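Local coordinates for protein serine protease inhibitor 4, isoform B (Drosophila melanogaster, PDB 4P0F) that probably inhibits serine-type and cysteine-type endopeptidases, as a member of the serpin family captured here in its cleaved form, at residues T43-G51 with F109-F117; A11-Y22 with D369-V377. All coordinates share one frame; numbering follows the deposited sequence.

From the N terminus the chain first runs through helix 6-28, whose residues 11-22 pack on 369-377, the last strand, 346 residues further on; this is interaction 2, the longer closure. Within that span lies interaction 1, a much shorter closure in which residues 43-51, on helix 38-49, meet residues 109-117, on helix 107-115, after 57 intervening residues. The two loops nest and do not cross. The centres of interaction 1 and interaction 2 are about 21 Å apart and their nearest atoms about 6 Å apart, without touching. Helix 38-49 links them: its first turns, with F39 and Q42, pack on L14 of interaction 2, while its later turns take part in interaction 1.

Interaction 1. Residues T43-G51 with F109-F117; sequences TCAAMARLG and FDQLLSKQF
F117, L50 and F109 carry most of this buried contact between 43-51 and 109-117. The F117 ring, which comes from the loop after helix 107-115, lies against the side of helix 38-49, with M47 laid over one of its faces: M47 CG stands 3.6 Å from the ring centroid and 22° off the normal, a CH-pi contact. The sulfur follows in a Met-aromatic contact, M47 SD being 4.6 Å from the F117 centroid and approaching obliquely. T43 CG2 comes in at the ring's edge, 3.9 Å from F117 CD2, and A46 CB touches CZ. The L50 side chain points at the other segment; its CG is anti to the carbonyl carbon (chi1 -59°), and the CD1 branch ends up between F117 CE1, at 3.6 Å, and L112 CB, at 3.7 Å. L50 CB meets F109 instead, at the edge of that ring. F109 swings its CG anti to the backbone N (chi1 -175°) and brings CE1 to 3.4 Å from M47 O, again edge-on. L113 lays CD1 over a face of the F109 ring and sets CD2 3.7 Å from M47 CG. Without the ring, as with an alanine at F117, M47 CG and L50 CD1 would probably lose the surface they rest on, leaving a gap there. F78 of helix 71-84 also meets the F117 ring. The surfaces that meet are almost all carbon and sulfur, T43 offering its methyl while its hydroxyl bonds F39 O, so the contact rests on van der Waals packing and the hydrophobic effect.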
loop_
_atom_site.group_PDB
_atom_site.type_symbol
_atom_site.label_atom_id
_atom_site.label_comp_id
_atom_site.label_asym_id
_atom_site.label_seq_id
_atom_site.Cartn_x
_atom_site.Cartn_y
_atom_site.Cartn_z
ATOM N N THR A 43 6.679 2.652 4.893
ATOM C CA THR A 43 7.620 3.742 4.679
ATOM C C THR A 43 7.224 4.953 5.507
ATOM O O THR A 43 8.063 5.541 6.193
ATOM C CB THR A 43 7.695 4.120 3.188
ATOM O OG1 THR A 43 8.138 2.981 2.444
ATOM C CG2 THR A 43 8.676 5.258 2.958
ATOM N N CYS A 44 5.946 5.314 5.475
ATOM C CA CYS A 44 5.488 6.492 6.213
ATOM C C CYS A 44 5.693 6.280 7.706
ATOM O O CYS A 44 6.180 7.166 8.419
ATOM C CB CYS A 44 4.022 6.780 5.931
ATOM S SG CYS A 44 3.494 8.362 6.628
ATOM N N ALA A 45 5.338 5.095 8.180
ATOM C CA ALA A 45 5.461 4.790 9.600
ATOM C C ALA A 45 6.924 4.682 10.035
ATOM O O ALA A 45 7.263 5.034 11.175
ATOM C CB ALA A 45 4.716 3.516 9.924
ATOM N N ALA A 46 7.793 4.198 9.146
ATOM C CA ALA A 46 9.219 4.127 9.450
ATOM C C ALA A 46 9.811 5.529 9.579
ATOM O O ALA A 46 10.685 5.762 10.408
ATOM C CB ALA A 46 9.967 3.333 8.384
ATOM N N MET A 47 9.346 6.460 8.749
ATOM C CA MET A 47 9.773 7.851 8.875
ATOM C C MET A 47 9.401 8.390 10.245
ATOM O O MET A 47 10.201 9.084 10.886
ATOM C CB MET A 47 9.161 8.724 7.768
ATOM C CG MET A 47 9.807 8.498 6.399
ATOM S SD MET A 47 9.335 9.706 5.146
ATOM C CE MET A 47 7.647 9.241 4.869
ATOM N N ALA A 48 8.196 8.081 10.704
ATOM C CA ALA A 48 7.782 8.537 12.027
ATOM C C ALA A 48 8.656 7.894 13.091
ATOM O O ALA A 48 9.039 8.554 14.061
ATOM C CB ALA A 48 6.323 8.229 12.275
ATOM N N ARG A 49 9.009 6.625 12.901
ATOM C CA ARG A 49 9.842 5.938 13.894
ATOM C C ARG A 49 11.191 6.631 14.113
ATOM O O ARG A 49 11.754 6.574 15.217
ATOM C CB ARG A 49 10.061 4.471 13.488
ATOM C CG ARG A 49 10.881 3.683 14.499
ATOM C CD ARG A 49 12.353 3.672 14.149
ATOM N NE ARG A 49 13.172 3.014 15.168
ATOM C CZ ARG A 49 13.826 3.631 16.151
ATOM N NH1 ARG A 49 13.775 4.957 16.307
ATOM N NH2 ARG A 49 14.553 2.908 16.990
ATOM N N LEU A 50 11.714 7.287 13.082
ATOM C CA LEU A 50 12.999 7.987 13.205
ATOM C C LEU A 50 12.969 9.054 14.294
ATOM O O LEU A 50 14.008 9.410 14.852
ATOM C CB LEU A 50 13.395 8.655 11.893
ATOM C CG LEU A 50 13.558 7.779 10.655
ATOM C CD1 LEU A 50 14.021 8.669 9.509
ATOM C CD2 LEU A 50 14.532 6.639 10.908
ATOM N N GLY A 51 11.777 9.569 14.577
ATOM C CA GLY A 51 11.610 10.591 15.594
ATOM C C GLY A 51 11.089 10.063 16.918
ATOM O O GLY A 51 10.848 10.840 17.842
ATOM N N PHE A 109 16.938 13.712 12.692
ATOM C CA PHE A 109 15.654 13.412 12.053
ATOM C C PHE A 109 15.617 13.996 10.641
ATOM O O PHE A 109 15.297 13.312 9.663
ATOM C CB PHE A 109 14.521 13.981 12.921
ATOM C CG PHE A 109 13.120 13.646 12.456
ATOM C CD1 PHE A 109 12.716 12.339 12.272
ATOM C CD2 PHE A 109 12.187 14.655 12.274
ATOM C CE1 PHE A 109 11.418 12.044 11.891
ATOM C CE2 PHE A 109 10.894 14.371 11.900
ATOM C CZ PHE A 109 10.507 13.056 11.698
ATOM N N ASP A 110 15.959 15.271 10.547
ATOM C CA ASP A 110 15.979 15.979 9.275
ATOM C C ASP A 110 16.956 15.335 8.300
ATOM O O ASP A 110 16.638 15.147 7.122
ATOM C CB ASP A 110 16.355 17.448 9.490
ATOM C CG ASP A 110 16.355 18.247 8.199
ATOM O OD1 ASP A 110 15.335 18.226 7.491
ATOM O OD2 ASP A 110 17.381 18.875 7.884
ATOM N N GLN A 111 18.151 15.002 8.788
ATOM C CA GLN A 111 19.194 14.442 7.923
ATOM C C GLN A 111 18.841 13.041 7.414
ATOM O O GLN A 111 19.072 12.721 6.244
ATOM C CB GLN A 111 20.527 14.401 8.663
ATOM C CG GLN A 111 21.185 15.763 8.806
ATOM C CD GLN A 111 21.846 16.232 7.525
ATOM O OE1 GLN A 111 21.217 16.875 6.685
ATOM N NE2 GLN A 111 23.126 15.910 7.370
ATOM N N LEU A 112 18.292 12.207 8.287
ATOM C CA LEU A 112 17.886 10.870 7.879
ATOM C C LEU A 112 16.735 10.942 6.889
ATOM O O LEU A 112 16.702 10.202 5.908
ATOM C CB LEU A 112 17.482 10.025 9.085
ATOM C CG LEU A 112 18.617 9.632 10.037
ATOM C CD1 LEU A 112 18.049 8.874 11.217
ATOM C CD2 LEU A 112 19.675 8.800 9.337
ATOM N N LEU A 113 15.780 11.825 7.142
ATOM C CA LEU A 113 14.661 11.957 6.213
ATOM C C LEU A 113 15.135 12.412 4.839
ATOM O O LEU A 113 14.709 11.871 3.828
ATOM C CB LEU A 113 13.616 12.934 6.736
ATOM C CG LEU A 113 12.736 12.485 7.900
ATOM C CD1 LEU A 113 11.902 13.673 8.353
ATOM C CD2 LEU A 113 11.849 11.314 7.528
ATOM N N SER A 114 16.016 13.410 4.800
ATOM C CA SER A 114 16.473 13.968 3.536
ATOM C C SER A 114 17.390 13.019 2.766
ATOM O O SER A 114 17.178 12.781 1.581
ATOM C CB SER A 114 17.202 15.299 3.774
ATOM O OG SER A 114 16.404 16.179 4.543
ATOM N N LYS A 115 18.405 12.475 3.433
ATOM C CA LYS A 115 19.446 11.714 2.749
ATOM C C LYS A 115 19.032 10.272 2.464
ATOM O O LYS A 115 19.408 9.718 1.434
ATOM C CB LYS A 115 20.740 11.705 3.567
ATOM C CG LYS A 115 21.436 13.047 3.689
ATOM C CD LYS A 115 22.664 12.919 4.569
ATOM C CE LYS A 115 23.539 14.153 4.522
ATOM N NZ LYS A 115 24.710 14.010 5.431
ATOM N N GLN A 116 18.268 9.665 3.373
ATOM C CA GLN A 116 17.942 8.248 3.258
ATOM C C GLN A 116 16.535 8.013 2.711
ATOM O O GLN A 116 16.343 7.137 1.866
ATOM C CB GLN A 116 18.103 7.565 4.617
ATOM C CG GLN A 116 19.492 7.736 5.220
ATOM C CD GLN A 116 20.583 7.110 4.373
ATOM O OE1 GLN A 116 20.368 6.092 3.713
ATOM N NE2 GLN A 116 21.764 7.718 4.389
ATOM N N PHE A 117 15.553 8.779 3.187
ATOM C CA PHE A 117 14.186 8.651 2.685
ATOM C C PHE A 117 13.930 9.597 1.517
ATOM O O PHE A 117 12.836 9.607 0.948
ATOM C CB PHE A 117 13.159 8.900 3.797
ATOM C CG PHE A 117 12.969 7.733 4.710
ATOM C CD1 PHE A 117 13.789 7.561 5.819
ATOM C CD2 PHE A 117 11.980 6.798 4.467
ATOM C CE1 PHE A 117 13.623 6.484 6.660
ATOM C CE2 PHE A 117 11.808 5.721 5.315
ATOM C CZ PHE A 117 12.628 5.558 6.408
#

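Interaction 2. Residues A11-Y22 with D369-V377; sequences ARRLALFSINVY and DLPLFWGSV
W374 and Y22 cross at about a right angle in side-chain direction, their rings meeting obliquely: the planes of the Y22 ring and the five-membered indole ring are 49° apart. Y22 CG is anti to the backbone N (chi1 -178°), which carries the ring out to the indole, and W374 NE1 sits over one face of the tyrosine, 3.2 Å from Y22 CD2. Y22 OH reaches on to S376 OG at the ring edge, a doubtful hydrogen bond since 2.3 Å is too short to be trusted in detail; Y22 OH also bonds T361 OG1. At the six-membered end of the indole, S18 CB is 3.5 Å from W374 CE3 and I19 CG2 touches CH2. S18 turns its hydroxyl back to L14 O, from above the carbonyl plane, while S18 OG also lies 3.3 Å from P371 CG. The proline's CD is 4.0 Å from L14 CG, as the two side chains run past each other in opposite directions. Toward the N-terminal end of the helix segment, A11 CB abuts D369 OD1 and L370 CB. The axes of helix 11-22 and strand 373-377 approach to 9.7 Å, their N-to-C directions 34° apart. This is helix A of the serpin fold packed on the C-terminal strand of sheet B, which pairs antiparallel with strand 360-366.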
loop_
_atom_site.group_PDB
_atom_site.type_symbol
_atom_site.label_atom_id
_atom_site.label_comp_id
_atom_site.label_asym_id
_atom_site.label_seq_id
_atom_site.Cartn_x
_atom_site.Cartn_y
_atom_site.Cartn_z
ATOM N N ALA A 11 12.209 -7.233 1.735
ATOM C CA ALA A 11 11.036 -7.710 1.020
ATOM C C ALA A 11 10.239 -8.696 1.867
ATOM O O ALA A 11 9.014 -8.601 1.944
ATOM C CB ALA A 11 11.446 -8.346 -0.290
ATOM N N ARG A 12 10.938 -9.631 2.511
ATOM C CA ARG A 12 10.293 -10.616 3.370
ATOM C C ARG A 12 9.510 -9.960 4.493
ATOM O O ARG A 12 8.373 -10.327 4.769
ATOM C CB ARG A 12 11.322 -11.573 3.986
ATOM C CG ARG A 12 11.843 -12.618 3.064
ATOM C CD ARG A 12 12.439 -13.760 3.894
ATOM N NE ARG A 12 13.548 -13.283 4.714
ATOM C CZ ARG A 12 14.800 -13.177 4.276
ATOM N NH1 ARG A 12 15.100 -13.511 3.032
ATOM N NH2 ARG A 12 15.753 -12.738 5.083
ATOM N N ARG A 13 10.117 -8.978 5.153
ATOM C CA ARG A 13 9.466 -8.345 6.286
ATOM C C ARG A 13 8.272 -7.505 5.841
ATOM O O ARG A 13 7.241 -7.497 6.511
ATOM C CB ARG A 13 10.485 -7.515 7.066
ATOM C CG ARG A 13 11.536 -8.436 7.645
ATOM C CD ARG A 13 12.369 -7.827 8.707
ATOM N NE ARG A 13 13.241 -8.827 9.316
ATOM C CZ ARG A 13 14.015 -8.579 10.361
ATOM N NH1 ARG A 13 14.007 -7.371 10.907
ATOM N NH2 ARG A 13 14.783 -9.530 10.871
ATOM N N LEU A 14 8.392 -6.841 4.696
ATOM C CA LEU A 14 7.277 -6.081 4.142
ATOM C C LEU A 14 6.133 -7.005 3.730
ATOM O O LEU A 14 4.964 -6.679 3.938
ATOM C CB LEU A 14 7.740 -5.245 2.953
ATOM C CG LEU A 14 6.624 -4.455 2.263
ATOM C CD1 LEU A 14 5.910 -3.562 3.272
ATOM C CD2 LEU A 14 7.177 -3.633 1.115
ATOM N N ALA A 15 6.464 -8.164 3.167
ATOM C CA ALA A 15 5.435 -9.136 2.792
ATOM C C ALA A 15 4.630 -9.611 4.001
ATOM O O ALA A 15 3.414 -9.775 3.916
ATOM C CB ALA A 15 6.057 -10.334 2.056
ATOM N N LEU A 16 5.295 -9.826 5.130
ATOM C CA LEU A 16 4.591 -10.253 6.330
ATOM C C LEU A 16 3.736 -9.106 6.882
ATOM O O LEU A 16 2.579 -9.307 7.229
ATOM C CB LEU A 16 5.579 -10.758 7.383
ATOM C CG LEU A 16 4.988 -11.198 8.734
ATOM C CD1 LEU A 16 3.854 -12.191 8.576
ATOM C CD2 LEU A 16 6.069 -11.799 9.594
ATOM N N PHE A 17 4.309 -7.908 6.958
ATOM C CA PHE A 17 3.529 -6.727 7.324
ATOM C C PHE A 17 2.290 -6.593 6.438
ATOM O O PHE A 17 1.198 -6.292 6.930
ATOM C CB PHE A 17 4.386 -5.463 7.230
ATOM C CG PHE A 17 3.664 -4.206 7.642
ATOM C CD1 PHE A 17 3.201 -4.055 8.929
ATOM C CD2 PHE A 17 3.443 -3.184 6.735
ATOM C CE1 PHE A 17 2.543 -2.901 9.319
ATOM C CE2 PHE A 17 2.781 -2.031 7.119
ATOM C CZ PHE A 17 2.328 -1.902 8.417
ATOM N N SER A 18 2.453 -6.862 5.143
ATOM C CA SER A 18 1.354 -6.754 4.190
ATOM C C SER A 18 0.193 -7.677 4.540
ATOM O O SER A 18 -0.961 -7.249 4.564
ATOM C CB SER A 18 1.825 -7.076 2.769
ATOM O OG SER A 18 2.846 -6.198 2.332
ATOM N N ILE A 19 0.477 -8.956 4.777
ATOM C CA ILE A 19 -0.602 -9.878 5.075
ATOM C C ILE A 19 -1.183 -9.573 6.452
ATOM O O ILE A 19 -2.371 -9.786 6.677
ATOM C CB ILE A 19 -0.147 -11.362 4.960
ATOM C CG1 ILE A 19 0.970 -11.699 5.940
ATOM C CG2 ILE A 19 0.322 -11.631 3.544
ATOM C CD1 ILE A 19 1.271 -13.185 6.027
ATOM N N ASN A 20 -0.364 -9.049 7.370
ATOM C CA ASN A 20 -0.885 -8.635 8.670
ATOM C C ASN A 20 -1.933 -7.531 8.510
ATOM O O ASN A 20 -3.024 -7.607 9.084
ATOM C CB ASN A 20 0.243 -8.150 9.584
ATOM C CG ASN A 20 1.172 -9.270 10.031
ATOM O OD1 ASN A 20 0.903 -10.456 9.829
ATOM N ND2 ASN A 20 2.254 -8.888 10.697
ATOM N N VAL A 21 -1.598 -6.511 7.725
ATOM C CA VAL A 21 -2.504 -5.380 7.495
ATOM C C VAL A 21 -3.758 -5.832 6.732
ATOM O O VAL A 21 -4.885 -5.472 7.091
ATOM C CB VAL A 21 -1.785 -4.252 6.727
ATOM C CG1 VAL A 21 -2.776 -3.190 6.265
ATOM C CG2 VAL A 21 -0.704 -3.622 7.611
ATOM N N TYR A 22 -3.547 -6.639 5.696
ATOM C CA TYR A 22 -4.640 -7.163 4.871
ATOM C C TYR A 22 -5.643 -7.899 5.758
ATOM O O TYR A 22 -6.858 -7.712 5.642
ATOM C CB TYR A 22 -4.051 -8.072 3.786
ATOM C CG TYR A 22 -4.996 -8.702 2.779
ATOM C CD1 TYR A 22 -5.968 -7.958 2.123
ATOM C CD2 TYR A 22 -4.847 -10.040 2.432
ATOM C CE1 TYR A 22 -6.800 -8.550 1.181
ATOM C CE2 TYR A 22 -5.667 -10.638 1.498
ATOM C CZ TYR A 22 -6.638 -9.895 0.873
ATOM O OH TYR A 22 -7.436 -10.531 -0.051
ATOM N N ASP A 369 9.363 -10.970 -4.030
ATOM C CA ASP A 369 8.332 -10.866 -3.011
ATOM C C ASP A 369 8.324 -9.501 -2.373
ATOM O O ASP A 369 8.078 -9.402 -1.187
ATOM C CB ASP A 369 8.505 -11.942 -1.919
ATOM C CG ASP A 369 9.700 -11.691 -1.015
ATOM O OD1 ASP A 369 10.760 -11.244 -1.507
ATOM O OD2 ASP A 369 9.568 -11.951 0.202
ATOM N N LEU A 370 8.565 -8.444 -3.153
ATOM C CA LEU A 370 8.396 -7.096 -2.607
ATOM C C LEU A 370 7.050 -6.531 -3.054
ATOM O O LEU A 370 6.905 -6.135 -4.209
ATOM C CB LEU A 370 9.533 -6.169 -3.035
ATOM C CG LEU A 370 9.658 -4.946 -2.107
ATOM C CD1 LEU A 370 11.071 -4.402 -2.099
ATOM C CD2 LEU A 370 8.683 -3.847 -2.483
ATOM N N PRO A 371 6.053 -6.511 -2.150
ATOM C CA PRO A 371 4.717 -6.087 -2.563
ATOM C C PRO A 371 4.527 -4.578 -2.499
ATOM O O PRO A 371 4.785 -3.963 -1.469
ATOM C CB PRO A 371 3.807 -6.796 -1.566
ATOM C CG PRO A 371 4.621 -6.933 -0.346
ATOM C CD PRO A 371 6.052 -7.025 -0.766
ATOM N N LEU A 372 4.086 -3.987 -3.604
ATOM C CA LEU A 372 3.861 -2.540 -3.666
ATOM C C LEU A 372 2.395 -2.208 -3.447
ATOM O O LEU A 372 2.066 -1.206 -2.809
ATOM C CB LEU A 372 4.336 -1.981 -5.009
ATOM C CG LEU A 372 5.843 -2.055 -5.246
ATOM C CD1 LEU A 372 6.190 -1.622 -6.659
ATOM C CD2 LEU A 372 6.607 -1.227 -4.214
ATOM N N PHE A 373 1.524 -3.059 -3.980
ATOM C CA PHE A 373 0.081 -2.953 -3.801
ATOM C C PHE A 373 -0.476 -4.343 -3.512
ATOM O O PHE A 373 0.062 -5.357 -3.983
ATOM C CB PHE A 373 -0.617 -2.363 -5.038
ATOM C CG PHE A 373 -0.279 -0.934 -5.306
ATOM C CD1 PHE A 373 0.853 -0.602 -6.016
ATOM C CD2 PHE A 373 -1.096 0.080 -4.846
ATOM C CE1 PHE A 373 1.171 0.714 -6.269
ATOM C CE2 PHE A 373 -0.779 1.396 -5.101
ATOM C CZ PHE A 373 0.360 1.705 -5.796
ATOM N N TRP A 374 -1.566 -4.373 -2.766
ATOM C CA TRP A 374 -2.220 -5.603 -2.358
ATOM C C TRP A 374 -3.717 -5.341 -2.323
ATOM O O TRP A 374 -4.156 -4.289 -1.849
ATOM C CB TRP A 374 -1.701 -6.034 -0.988
ATOM C CG TRP A 374 -1.938 -7.453 -0.618
ATOM C CD1 TRP A 374 -3.141 -8.075 -0.491
ATOM C CD2 TRP A 374 -0.941 -8.434 -0.284
ATOM N NE1 TRP A 374 -2.958 -9.387 -0.124
ATOM C CE2 TRP A 374 -1.617 -9.629 0.014
ATOM C CE3 TRP A 374 0.455 -8.416 -0.218
ATOM C CZ2 TRP A 374 -0.945 -10.797 0.369
ATOM C CZ3 TRP A 374 1.117 -9.569 0.137
ATOM C CH2 TRP A 374 0.422 -10.743 0.424
ATOM N N GLY A 375 -4.517 -6.278 -2.822
ATOM C CA GLY A 375 -5.947 -6.070 -2.790
ATOM C C GLY A 375 -6.792 -7.306 -2.980
ATOM O O GLY A 375 -6.284 -8.415 -3.148
ATOM N N SER A 376 -8.098 -7.073 -2.922
ATOM C CA SER A 376 -9.132 -8.081 -3.094
ATOM C C SER A 376 -10.176 -7.606 -4.081
ATOM O O SER A 376 -10.527 -6.432 -4.096
ATOM C CB SER A 376 -9.844 -8.368 -1.772
ATOM O OG SER A 376 -9.034 -9.078 -0.875
ATOM N N VAL A 377 -10.690 -8.535 -4.877
ATOM C CA VAL A 377 -11.908 -8.296 -5.639
ATOM C C VAL A 377 -12.963 -9.219 -5.071
ATOM O O VAL A 377 -12.871 -10.435 -5.219
ATOM C CB VAL A 377 -11.721 -8.540 -7.139
ATOM C CG1 VAL A 377 -13.042 -8.323 -7.874
ATOM C CG2 VAL A 377 -10.658 -7.606 -7.698
#